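Local coordinates for protein malyl-CoA lyase/beta-methylmalyl-CoA lyase (Methylobacterium extorquens, PDB 5UGR) that belongs to the HpcH/HpaI aldolase/citrate lyase family of TIM-barrel enzymes, carries magnesium and assembles from six chains, at residues Q54-I59 with Y86-D91. Sequence-based numbering, arbitrary orientation. Where two conformers were deposited one is given.
Sequences QARKNI and YRDVVD
Arg56 reaches across to Asp88 and holds one carboxylate oxygen with two nitrogens, side-on. Its NE donates to Asp88 OD1 over 2.8 Å, nearly in the guanidinium plane and onto the anti lone pair, with an N-H...O angle of 159°. The second bond, from Arg56 NH2 to the same OD1, is 3.0 Å long and more bent; it arrives from above the carboxylate plane. What brings the group there is an arginine chain that leaves its helix with CG anti to the backbone N (chi1 -169°), runs on extended, and bends at chi3.

Arg87 CB sits 3.7 Å above the centre of the Arg56 guanidinium, covering one face. The rest of Arg87 was deposited in two conformers, so what its end does is less certain. In the conformer modelled, Arg56 NH1 lies over the centre of the Arg87 guanidinium, 3.7 Å from Arg87 CZ, and bends at chi2 and chi3 carry Arg87 NH2 back to Asp91 OD2, one turn on, in a 2.8 Å salt bridge. Arg56 CD lies 3.5 Å from Arg87 O and also against Asp91 OD2.

Outside this group, Asn78 ND2 bonds Asp88 OD2, and Leu43 and Ile92 pack against Arg56. The helices, 52-65 and 85-95, are successive outer helices of the TIM barrel, with strand 72-76 between them in sequence; the axes of segments 54-59 and 86-91 run 19° from parallel and come within 10.6 Å.

The nearby carboxylates of Asp88 and, in this conformer, Asp91 probably offset the like charges of the two arginines. With one oxygen taking both Arg56 bonds and the other held by Asn78, the buried Asp88 carboxylate probably stays ionised and fixed in rotation, a polar link between neighbouring helices.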
# COMPACT_ATOMS: atom_id res chain seq x y z
N GLN A 54 -9.08 -41.80 -1.08
CA GLN A 54 -8.44 -42.87 -1.85
C GLN A 54 -7.52 -42.34 -2.93
O GLN A 54 -6.45 -42.88 -3.18
CB GLN A 54 -9.49 -43.82 -2.45
CG GLN A 54 -8.90 -45.06 -3.09
CD GLN A 54 -8.09 -45.92 -2.14
OE1 GLN A 54 -8.54 -46.27 -1.06
NE2 GLN A 54 -6.85 -46.26 -2.54
N ALA A 55 -7.94 -41.22 -3.57
CA ALA A 55 -7.10 -40.68 -4.62
C ALA A 55 -5.76 -40.27 -4.06
O ALA A 55 -4.72 -40.42 -4.69
CB ALA A 55 -7.80 -39.49 -5.27
N ARG A 56 -5.76 -39.78 -2.82
CA ARG A 56 -4.52 -39.39 -2.15
C ARG A 56 -3.59 -40.56 -1.98
O ARG A 56 -2.38 -40.52 -2.30
CB ARG A 56 -4.85 -38.69 -0.83
CG ARG A 56 -3.69 -38.02 -0.19
CD ARG A 56 -4.02 -37.43 1.16
NE ARG A 56 -5.16 -36.49 1.15
CZ ARG A 56 -6.29 -36.54 1.86
NH1 ARG A 56 -6.62 -37.59 2.61
NH2 ARG A 56 -7.15 -35.54 1.78
N LYS A 57 -4.19 -41.67 -1.54
CA LYS A 57 -3.40 -42.90 -1.45
C LYS A 57 -2.88 -43.42 -2.80
O LYS A 57 -1.72 -43.81 -2.92
CB LYS A 57 -4.25 -43.97 -0.75
CG LYS A 57 -4.57 -43.67 0.70
CD LYS A 57 -5.46 -44.80 1.24
CE LYS A 57 -5.94 -44.45 2.63
NZ LYS A 57 -7.01 -45.38 3.10
N ASN A 58 -3.73 -43.35 -3.80
CA ASN A 58 -3.38 -43.75 -5.16
C ASN A 58 -2.21 -42.95 -5.67
O ASN A 58 -1.25 -43.50 -6.27
CB ASN A 58 -4.53 -43.60 -6.14
CG ASN A 58 -5.73 -44.51 -5.84
OD1 ASN A 58 -5.63 -45.53 -5.13
ND2 ASN A 58 -6.86 -44.15 -6.42
N ILE A 59 -2.26 -41.62 -5.41
CA ILE A 59 -1.16 -40.79 -5.88
C ILE A 59 0.19 -41.03 -5.20
O ILE A 59 1.24 -41.02 -5.81
CB ILE A 59 -1.61 -39.27 -5.75
CG1 ILE A 59 -2.63 -38.99 -6.87
CG2 ILE A 59 -0.40 -38.33 -5.85
CD1 ILE A 59 -3.33 -37.64 -6.79
N TYR A 86 -4.96 -29.95 3.72
CA TYR A 86 -3.77 -30.11 4.58
C TYR A 86 -3.25 -31.56 4.55
O TYR A 86 -2.05 -31.77 4.58
CB TYR A 86 -3.96 -29.62 6.01
CG TYR A 86 -4.81 -30.49 6.92
CD1 TYR A 86 -6.20 -30.43 6.89
CD2 TYR A 86 -4.21 -31.35 7.83
CE1 TYR A 86 -6.98 -31.16 7.73
CE2 TYR A 86 -4.99 -32.11 8.68
CZ TYR A 86 -6.38 -32.02 8.62
OH TYR A 86 -7.15 -32.74 9.54
N ARG A 87 -4.16 -32.51 4.44
CA ARG A 87 -3.72 -33.89 4.32
C ARG A 87 -3.11 -34.25 2.96
O ARG A 87 -2.17 -35.02 2.89
CB ARG A 87 -4.86 -34.81 4.74
CG ARG A 87 -4.68 -35.09 6.22
CD ARG A 87 -4.14 -36.52 6.45
NE ARG A 87 -5.39 -37.19 6.46
CZ ARG A 87 -5.63 -38.41 6.09
NH1 ARG A 87 -6.88 -38.74 6.15
NH2 ARG A 87 -4.67 -39.25 5.70
N ASP A 88 -3.57 -33.59 1.90
CA ASP A 88 -2.92 -33.71 0.59
C ASP A 88 -1.43 -33.34 0.68
O ASP A 88 -0.57 -34.07 0.22
CB ASP A 88 -3.58 -32.81 -0.45
CG ASP A 88 -5.04 -33.11 -0.73
OD1 ASP A 88 -5.55 -34.25 -0.44
OD2 ASP A 88 -5.72 -32.18 -1.32
N VAL A 89 -1.17 -32.17 1.27
CA VAL A 89 0.19 -31.67 1.33
C VAL A 89 1.03 -32.51 2.28
O VAL A 89 2.13 -32.96 1.94
CB VAL A 89 0.21 -30.17 1.70
CG1 VAL A 89 1.63 -29.64 1.81
CG2 VAL A 89 -0.57 -29.35 0.64
N VAL A 90 0.54 -32.69 3.49
CA VAL A 90 1.30 -33.44 4.52
C VAL A 90 1.59 -34.87 4.02
O VAL A 90 2.73 -35.30 3.99
CB VAL A 90 0.55 -33.48 5.87
CG1 VAL A 90 1.21 -34.50 6.83
CG2 VAL A 90 0.57 -32.10 6.52
N ASP A 91 0.54 -35.60 3.62
CA ASP A 91 0.75 -37.03 3.33
C ASP A 91 1.66 -37.23 2.11
O ASP A 91 2.55 -38.07 2.10
CB ASP A 91 -0.55 -37.77 3.13
CG ASP A 91 -1.36 -37.90 4.37
OD1 ASP A 91 -0.92 -37.48 5.46
OD2 ASP A 91 -2.42 -38.57 4.27